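PDB 4N3O: D-glycero-alpha-D-manno-heptose 7-phosphate kinase, which phosphorylates D-glycero-alpha-D-manno-heptose 7-phosphate at C-1 with ATP, the first step from this sugar phosphate toward the GDP-heptose used in capsule biosynthesis. Local coordinates for residues K312-N315 / L316-L320; R280-K283 / L284-N288; R90-K93 / D94-K98. All coordinates share one frame; numbering follows the deposited sequence. Where two conformers were deposited one is given.

All three contacts join neighbouring turns of single helices. Each has a buried side (Leu316 and Ile317; Ile281 and Ala285; Ile91 and Val92), while most of the lysines lie at the surface; only contact 1 also meets the second subunit. Contacts 1 and 2 belong to helices 313-320 and 276-287 of the C-terminal GHMP kinase region, which touch through leucine and alanine; their centres are 11 Å apart. Contact 3 lies across the chain's centre in the N-terminal family region, about 51 Å from contact 1, centre to centre. Contact 1 adds an amide-to-ammonium bond, contact 2 a tyrosine-isoleucine CH-pi contact, and contact 3 a salt bridge and the widened turn that finishes its helix.

Contact 1. Residues K312-N315 / L316-L320; sequences KKYN and LIKAL
Asn315 and Lys318 meet because their first torsions differ: CG of Asn315 stands beside its backbone N (chi1 -75°), whereas CG of Lys318 lies opposite its own, and a bend at chi3 (70°) then turns the lysine tip back along the helix. The two side chains run side by side in the same direction, and Lys318 NZ gives a hydrogen bond to Asn315 OD1 at 3.1 Å, tilted from the plane of the amide carbonyl. A short amide suits a place one turn before a long, flexible ammonium chain. The aliphatic part of Lys318 also passes Tyr314, CD lying 4.2 Å from ring atom CE2.

On another side of the helix, the extended Lys313 chain crosses Ile317, with CG 3.8 Å from CD1 of the isoleucine. The methylenes of Lys313 thus lie against a buried residue, while its NZ reaches the carbonyl oxygen of Thr202. Leu316, also buried, faces Val203, Val308 and Ala285. Tyr314 and Asn315 pack on Asp62 and Pro61 of the second subunit.

Beneath the side chains, Ile317 N bonds to Lys313 O at 2.9 Å, and Leu316 N bonds to the carbonyl of Lys312 at the N-cap position. This is a short amphipathic alpha-helix, with i to i+4 bonding from its N-cap position, laid on the antiparallel sheet of the C-terminal GHMP kinase region.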
loop_
_atom_site.group_PDB
_atom_site.type_symbol
_atom_site.label_atom_id
_atom_site.label_comp_id
_atom_site.label_asym_id
_atom_site.label_seq_id
_atom_site.Cartn_x
_atom_site.Cartn_y
_atom_site.Cartn_z
ATOM N N LYS A 312 -18.835 -3.275 -6.632
ATOM C CA LYS A 312 -19.630 -2.275 -5.909
ATOM C C LYS A 312 -18.752 -1.430 -5.003
ATOM O O LYS A 312 -19.213 -0.452 -4.416
ATOM C CB LYS A 312 -20.619 -2.980 -4.998
ATOM C CG LYS A 312 -21.622 -3.912 -5.654
ATOM C CD LYS A 312 -22.940 -3.246 -5.960
ATOM C CE LYS A 312 -24.003 -4.323 -6.167
ATOM N NZ LYS A 312 -25.370 -3.764 -6.311
ATOM N N LYS A 313 -17.486 -1.810 -4.888
ATOM C CA LYS A 313 -16.582 -1.146 -3.964
ATOM C C LYS A 313 -16.397 0.335 -4.235
ATOM O O LYS A 313 -16.291 1.122 -3.297
ATOM C CB LYS A 313 -15.235 -1.868 -3.949
ATOM C CG LYS A 313 -14.177 -1.222 -3.095
ATOM C CD LYS A 313 -13.004 -2.172 -2.905
ATOM C CE LYS A 313 -11.849 -1.496 -2.203
ATOM N NZ LYS A 313 -10.695 -2.424 -2.065
ATOM N N TYR A 314 -16.362 0.728 -5.508
ATOM C CA TYR A 314 -16.139 2.137 -5.791
ATOM C C TYR A 314 -17.288 2.986 -5.256
ATOM O O TYR A 314 -17.047 4.017 -4.620
ATOM C CB TYR A 314 -15.923 2.411 -7.267
ATOM C CG TYR A 314 -15.766 3.879 -7.531
ATOM C CD1 TYR A 314 -14.552 4.520 -7.320
ATOM C CD2 TYR A 314 -16.838 4.637 -7.947
ATOM C CE1 TYR A 314 -14.411 5.884 -7.541
ATOM C CE2 TYR A 314 -16.711 5.995 -8.166
ATOM C CZ TYR A 314 -15.492 6.614 -7.967
ATOM O OH TYR A 314 -15.383 7.977 -8.202
ATOM N N ASN A 315 -18.528 2.555 -5.522
ATOM C CA ASN A 315 -19.688 3.287 -5.042
ATOM C C ASN A 315 -19.758 3.282 -3.494
ATOM O O ASN A 315 -20.189 4.241 -2.907
ATOM C CB ASN A 315 -20.996 2.810 -5.712
ATOM C CG ASN A 315 -21.131 3.301 -7.170
ATOM O OD1 ASN A 315 -20.838 4.464 -7.491
ATOM N ND2 ASN A 315 -21.590 2.410 -8.060
ATOM N N LEU A 316 -19.318 2.219 -2.852
ATOM C CA LEU A 316 -19.279 2.193 -1.389
ATOM C C LEU A 316 -18.283 3.243 -0.890
ATOM O O LEU A 316 -18.594 4.050 -0.021
ATOM C CB LEU A 316 -18.896 0.811 -0.889
ATOM C CG LEU A 316 -18.614 0.640 0.601
ATOM C CD1 LEU A 316 -19.703 1.247 1.466
ATOM C CD2 LEU A 316 -18.451 -0.851 0.877
ATOM N N ILE A 317 -17.093 3.241 -1.471
ATOM C CA ILE A 317 -16.066 4.209 -1.117
ATOM C C ILE A 317 -16.598 5.632 -1.327
ATOM O O ILE A 317 -16.421 6.505 -0.482
ATOM C CB ILE A 317 -14.790 3.957 -1.930
ATOM C CG1 ILE A 317 -14.140 2.661 -1.455
ATOM C CG2 ILE A 317 -13.796 5.085 -1.753
ATOM C CD1 ILE A 317 -12.888 2.275 -2.208
ATOM N N LYS A 318 -17.298 5.838 -2.433
ATOM C CA LYS A 318 -17.848 7.143 -2.757
ATOM C C LYS A 318 -18.866 7.613 -1.692
ATOM O O LYS A 318 -18.868 8.783 -1.287
ATOM C CB LYS A 318 -18.480 7.095 -4.155
ATOM C CG LYS A 318 -18.929 8.435 -4.708
ATOM C CD LYS A 318 -19.507 8.314 -6.117
ATOM C CE LYS A 318 -20.852 7.598 -6.122
ATOM N NZ LYS A 318 -21.421 7.503 -7.490
ATOM N N ALA A 319 -19.732 6.719 -1.235
ATOM C CA ALA A 319 -20.695 7.120 -0.217
ATOM C C ALA A 319 -19.941 7.436 1.088
ATOM O O ALA A 319 -20.163 8.477 1.700
ATOM C CB ALA A 319 -21.758 6.047 -0.007
ATOM N N LEU A 320 -19.012 6.570 1.480
ATOM C CA LEU A 320 -18.250 6.810 2.708
ATOM C C LEU A 320 -17.434 8.120 2.699
ATOM O O LEU A 320 -17.375 8.805 3.724
ATOM C CB LEU A 320 -17.350 5.613 3.048
ATOM C CG LEU A 320 -18.051 4.306 3.468
ATOM C CD1 LEU A 320 -17.018 3.234 3.689
ATOM C CD2 LEU A 320 -18.881 4.464 4.739
#

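Contact 2. Residues R280-K283 / L284-N288; sequences RIYK and LAIDN
Ile286 lies over one face of the Tyr282 ring, one helical turn further on. Its CG1 stands 3.9 Å from the centroid of the Tyr282 ring, 24° off the normal and displaced toward the rim, a CH-pi contact. The closest ring atom is CE2, 3.6 Å from Ile286 CG1, while CD1 of the isoleucine continues over CZ toward OH. Tyr282 holds its ring opposite the backbone N (chi1 180°); with CG1 of Ile286 beside its backbone N and a further turn at chi2 (-67°), the ethyl arm lies over the ring. A broad ring and a branched aliphatic chain are well matched here, and Tyr282 also touches Met304 of strand 303-308.

Lys283 and Asp287 lie alongside one another and point the same way, but their charged ends do not meet: NZ of Lys283 and OD2 of Asp287 are 6.3 Å apart. Their near approach is through a methylene, Lys283 CG being 3.8 Å from Asp287 OD2. Arg280 directs its charge to Glu277 and Glu323 in salt bridges. Leu284 and the small Ala285 sit against Leu320 and Leu316 of helix 313-320, where alanine allows close approach.

Where the helix ends, Asn288 leaves helical geometry and its ND2 donates to Leu284 O at 2.8 Å, supplying a side-chain donor to a last-turn carbonyl. Between Tyr282 and Ile286 the attraction is mainly apolar and dispersive, and Ile286 N bonded to Tyr282 O at 2.9 Å holds them a turn apart; Arg280 is charge-paired outside the two segments, and any Lys283-Asp287 attraction is probably weak.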
loop_
_atom_site.group_PDB
_atom_site.type_symbol
_atom_site.label_atom_id
_atom_site.label_comp_id
_atom_site.label_asym_id
_atom_site.label_seq_id
_atom_site.Cartn_x
_atom_site.Cartn_y
_atom_site.Cartn_z
ATOM N N ARG A 280 -25.685 3.668 12.071
ATOM C CA ARG A 280 -26.122 4.365 10.883
ATOM C C ARG A 280 -25.080 4.149 9.774
ATOM O O ARG A 280 -25.431 3.945 8.628
ATOM C CB ARG A 280 -26.292 5.865 11.139
ATOM C CG ARG A 280 -27.364 6.493 10.245
ATOM C CD ARG A 280 -27.317 8.014 10.128
ATOM N NE ARG A 280 -26.476 8.491 9.014
ATOM C CZ ARG A 280 -25.237 8.976 9.119
ATOM N NH1 ARG A 280 -24.643 9.085 10.292
ATOM N NH2 ARG A 280 -24.594 9.379 8.035
ATOM N N ILE A 281 -23.794 4.182 10.135
ATOM C CA ILE A 281 -22.717 3.993 9.165
ATOM C C ILE A 281 -22.748 2.575 8.612
ATOM O O ILE A 281 -22.622 2.389 7.404
ATOM C CB ILE A 281 -21.335 4.346 9.761
ATOM C CG1 ILE A 281 -21.253 5.850 10.068
ATOM C CG2 ILE A 281 -20.208 3.971 8.805
ATOM C CD1 ILE A 281 -21.342 6.747 8.839
ATOM N N TYR A 282 -22.941 1.586 9.487
ATOM C CA TYR A 282 -23.066 0.186 9.071
ATOM C C TYR A 282 -24.209 0.066 8.057
ATOM O O TYR A 282 -24.033 -0.485 6.974
ATOM C CB TYR A 282 -23.348 -0.702 10.279
ATOM C CG TYR A 282 -23.498 -2.178 9.951
ATOM C CD1 TYR A 282 -22.382 -3.020 9.868
ATOM C CD2 TYR A 282 -24.761 -2.738 9.746
ATOM C CE1 TYR A 282 -22.522 -4.371 9.568
ATOM C CE2 TYR A 282 -24.914 -4.085 9.447
ATOM C CZ TYR A 282 -23.797 -4.898 9.360
ATOM O OH TYR A 282 -23.965 -6.235 9.060
ATOM N N LYS A 283 -25.370 0.600 8.418
ATOM C CA LYS A 283 -26.543 0.629 7.547
ATOM C C LYS A 283 -26.195 1.207 6.175
ATOM O O LYS A 283 -26.512 0.628 5.137
ATOM C CB LYS A 283 -27.603 1.524 8.182
ATOM C CG LYS A 283 -28.834 1.807 7.333
ATOM C CD LYS A 283 -29.583 3.054 7.823
ATOM C CE LYS A 283 -29.963 3.024 9.308
ATOM N NZ LYS A 283 -30.855 1.891 9.672
ATOM N N LEU A 284 -25.558 2.366 6.186
ATOM C CA LEU A 284 -25.175 3.050 4.959
ATOM C C LEU A 284 -24.248 2.196 4.094
ATOM O O LEU A 284 -24.325 2.229 2.873
ATOM C CB LEU A 284 -24.524 4.393 5.307
ATOM C CG LEU A 284 -23.751 5.190 4.244
ATOM C CD1 LEU A 284 -23.375 6.553 4.789
ATOM C CD2 LEU A 284 -22.489 4.480 3.808
ATOM N N ALA A 285 -23.398 1.409 4.736
ATOM C CA ALA A 285 -22.438 0.589 4.034
ATOM C C ALA A 285 -23.115 -0.617 3.399
ATOM O O ALA A 285 -22.806 -0.983 2.266
ATOM C CB ALA A 285 -21.313 0.160 4.983
ATOM N N ILE A 286 -24.021 -1.247 4.137
ATOM C CA ILE A 286 -24.751 -2.383 3.619
ATOM C C ILE A 286 -25.645 -1.895 2.472
ATOM O O ILE A 286 -25.806 -2.570 1.475
ATOM C CB ILE A 286 -25.619 -3.050 4.700
ATOM C CG1 ILE A 286 -24.763 -3.555 5.877
ATOM C CG2 ILE A 286 -26.418 -4.203 4.103
ATOM C CD1 ILE A 286 -23.829 -4.691 5.533
ATOM N N ASP A 287 -26.201 -0.703 2.607
ATOM C CA ASP A 287 -27.067 -0.176 1.560
ATOM C C ASP A 287 -26.307 0.019 0.261
ATOM O O ASP A 287 -26.860 -0.131 -0.821
ATOM C CB ASP A 287 -27.725 1.148 2.002
ATOM C CG ASP A 287 -28.920 0.939 2.961
ATOM O OD1 ASP A 287 -29.404 -0.210 3.090
ATOM O OD2 ASP A 287 -29.385 1.933 3.567
ATOM N N ASN A 288 -25.017 0.289 0.381
ATOM C CA ASN A 288 -24.170 0.574 -0.767
ATOM C C ASN A 288 -23.257 -0.537 -1.234
ATOM O O ASN A 288 -22.248 -0.265 -1.876
ATOM C CB ASN A 288 -23.335 1.813 -0.463
ATOM C CG ASN A 288 -24.124 3.088 -0.589
ATOM O OD1 ASN A 288 -24.414 3.531 -1.693
ATOM N ND2 ASN A 288 -24.415 3.723 0.534
#

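Contact 3. Residues R90-K93 / D94-K98; sequences RIVK and DFTKK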
loop_
_atom_site.group_PDB
_atom_site.type_symbol
_atom_site.label_atom_id
_atom_site.label_comp_id
_atom_site.label_asym_id
_atom_site.label_seq_id
_atom_site.Cartn_x
_atom_site.Cartn_y
_atom_site.Cartn_z
ATOM N N ARG A 90 16.532 -0.965 28.770
ATOM C CA ARG A 90 16.691 -2.394 28.586
ATOM C C ARG A 90 17.846 -2.724 27.628
ATOM O O ARG A 90 18.590 -3.673 27.847
ATOM C CB ARG A 90 15.373 -2.985 28.106
ATOM C CG ARG A 90 15.318 -4.502 28.041
ATOM C CD ARG A 90 15.317 -5.180 29.407
ATOM N NE ARG A 90 15.185 -6.629 29.234
ATOM C CZ ARG A 90 14.035 -7.303 29.230
ATOM N NH1 ARG A 90 12.871 -6.688 29.433
ATOM N NH2 ARG A 90 14.053 -8.617 29.041
ATOM N N ILE A 91 18.001 -1.938 26.571
ATOM C CA ILE A 91 19.117 -2.134 25.635
ATOM C C ILE A 91 20.464 -1.920 26.328
ATOM O O ILE A 91 21.460 -2.545 25.970
ATOM C CB ILE A 91 19.035 -1.164 24.436
ATOM C CG1 ILE A 91 17.801 -1.459 23.581
ATOM C CG2 ILE A 91 20.289 -1.263 23.586
ATOM C CD1 ILE A 91 17.785 -2.838 22.943
ATOM N N VAL A 92 20.499 -1.022 27.302
ATOM C CA VAL A 92 21.737 -0.747 28.052
ATOM C C VAL A 92 22.023 -1.793 29.138
ATOM O O VAL A 92 23.170 -2.183 29.343
ATOM C CB VAL A 92 21.681 0.638 28.728
ATOM C CG1 VAL A 92 22.847 0.821 29.686
ATOM C CG2 VAL A 92 21.654 1.736 27.680
ATOM N N LYS A 93 20.970 -2.227 29.819
ATOM C CA LYS A 93 21.072 -3.200 30.898
ATOM C C LYS A 93 21.484 -4.581 30.396
ATOM O O LYS A 93 22.338 -5.231 30.986
ATOM C CB LYS A 93 19.722 -3.292 31.620
ATOM C CG LYS A 93 19.672 -4.283 32.772
ATOM C CD LYS A 93 18.275 -4.360 33.383
ATOM C CE LYS A 93 17.254 -4.864 32.374
ATOM N NZ LYS A 93 15.869 -4.936 32.914
ATOM N N ASP A 94 20.886 -5.007 29.292
ATOM C CA ASP A 94 21.145 -6.335 28.736
ATOM C C ASP A 94 22.157 -6.485 27.589
ATOM O O ASP A 94 22.531 -7.618 27.279
ATOM C CB ASP A 94 19.805 -6.965 28.325
ATOM C CG ASP A 94 18.888 -7.212 29.520
ATOM O OD1 ASP A 94 19.328 -7.000 30.675
ATOM O OD2 ASP A 94 17.733 -7.637 29.307
ATOM N N PHE A 95 22.633 -5.394 26.983
ATOM C CA PHE A 95 23.575 -5.536 25.851
ATOM C C PHE A 95 24.839 -4.666 25.884
ATOM O O PHE A 95 25.941 -5.190 26.032
ATOM C CB PHE A 95 22.827 -5.338 24.512
ATOM C CG PHE A 95 21.694 -6.303 24.310
ATOM C CD1 PHE A 95 21.943 -7.622 23.976
ATOM C CD2 PHE A 95 20.380 -5.900 24.471
ATOM C CE1 PHE A 95 20.904 -8.526 23.818
ATOM C CE2 PHE A 95 19.331 -6.796 24.303
ATOM C CZ PHE A 95 19.596 -8.110 23.979
ATOM N N THR A 96 24.681 -3.349 25.753
ATOM C CA THR A 96 25.827 -2.422 25.671
ATOM C C THR A 96 26.635 -2.140 26.935
ATOM O O THR A 96 27.789 -1.754 26.824
ATOM C CB THR A 96 25.387 -1.045 25.142
ATOM O OG1 THR A 96 24.454 -0.444 26.053
ATOM C CG2 THR A 96 24.772 -1.177 23.758
ATOM N N LYS A 97 26.016 -2.265 28.111
ATOM C CA LYS A 97 26.676 -2.025 29.419
ATOM C C LYS A 97 27.225 -0.599 29.598
ATOM O O LYS A 97 27.922 -0.314 30.575
ATOM C CB LYS A 97 27.823 -3.024 29.649
ATOM C CG LYS A 97 27.489 -4.469 29.334
ATOM C CD LYS A 97 26.268 -4.948 30.094
ATOM C CE LYS A 97 25.885 -6.358 29.688
ATOM N NZ LYS A 97 24.671 -6.789 30.426
ATOM N N LYS A 98 26.895 0.289 28.670
ATOM C CA LYS A 98 27.390 1.658 28.704
ATOM C C LYS A 98 26.362 2.614 28.074
ATOM O O LYS A 98 25.446 2.174 27.368
ATOM C CB LYS A 98 28.713 1.726 27.941
ATOM C CG LYS A 98 28.605 1.241 26.496
ATOM C CD LYS A 98 29.947 1.212 25.781
ATOM C CE LYS A 98 30.503 2.608 25.552
ATOM N NZ LYS A 98 31.820 2.568 24.857
#
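Arg90 and Asp94, one turn apart, form a salt bridge in which NE of the arginine gives its N-H to Asp94 OD2 at 2.7 Å. The oxygen lies near the guanidinium plane, but the donor arrives from above the carboxylate plane, the two flat groups being turned 77° apart. A bend at chi2 of Arg90 (70°) carries the guanidinium to this meeting. Its NH2 makes a second salt bridge to Glu149, so one cation is shared by two acids. Arginine suits the site because its separate N-H groups can serve both.

Arg90 O receives the amide of Asp94 in an ordinary i to i+4 bond. Ile91 O then receives two amides, both weakly: Phe95 N at 3.2 Å and Thr96 N at 3.3 Å. Val92 O accepts Lys97 N at 3.1 Å, in the carbonyl plane and on a lone pair. Lys93 O is satisfied by a side chain instead, Lys97 NZ reaching back to it at 2.9 Å; a long, bent lysine can span that gap. Thr96 OG1, set between its own backbone N and carbonyl carbon (chi1 63°), gives its hydrogen to Lys98 O at 3.1 Å, also on a lone pair.

Apolar neighbours cover Ile91 and Phe95: Ile91 packs on Phe130 and Leu134, Phe95 on Leu136 and Leu138. With i to i+5 bonds and Lys97 at positive phi, this is a helix C-terminus ending in a pi-type turn, here closing helix 82-96 beside helices 118-134 and 140-153 of the N-terminal GHMP kinase region.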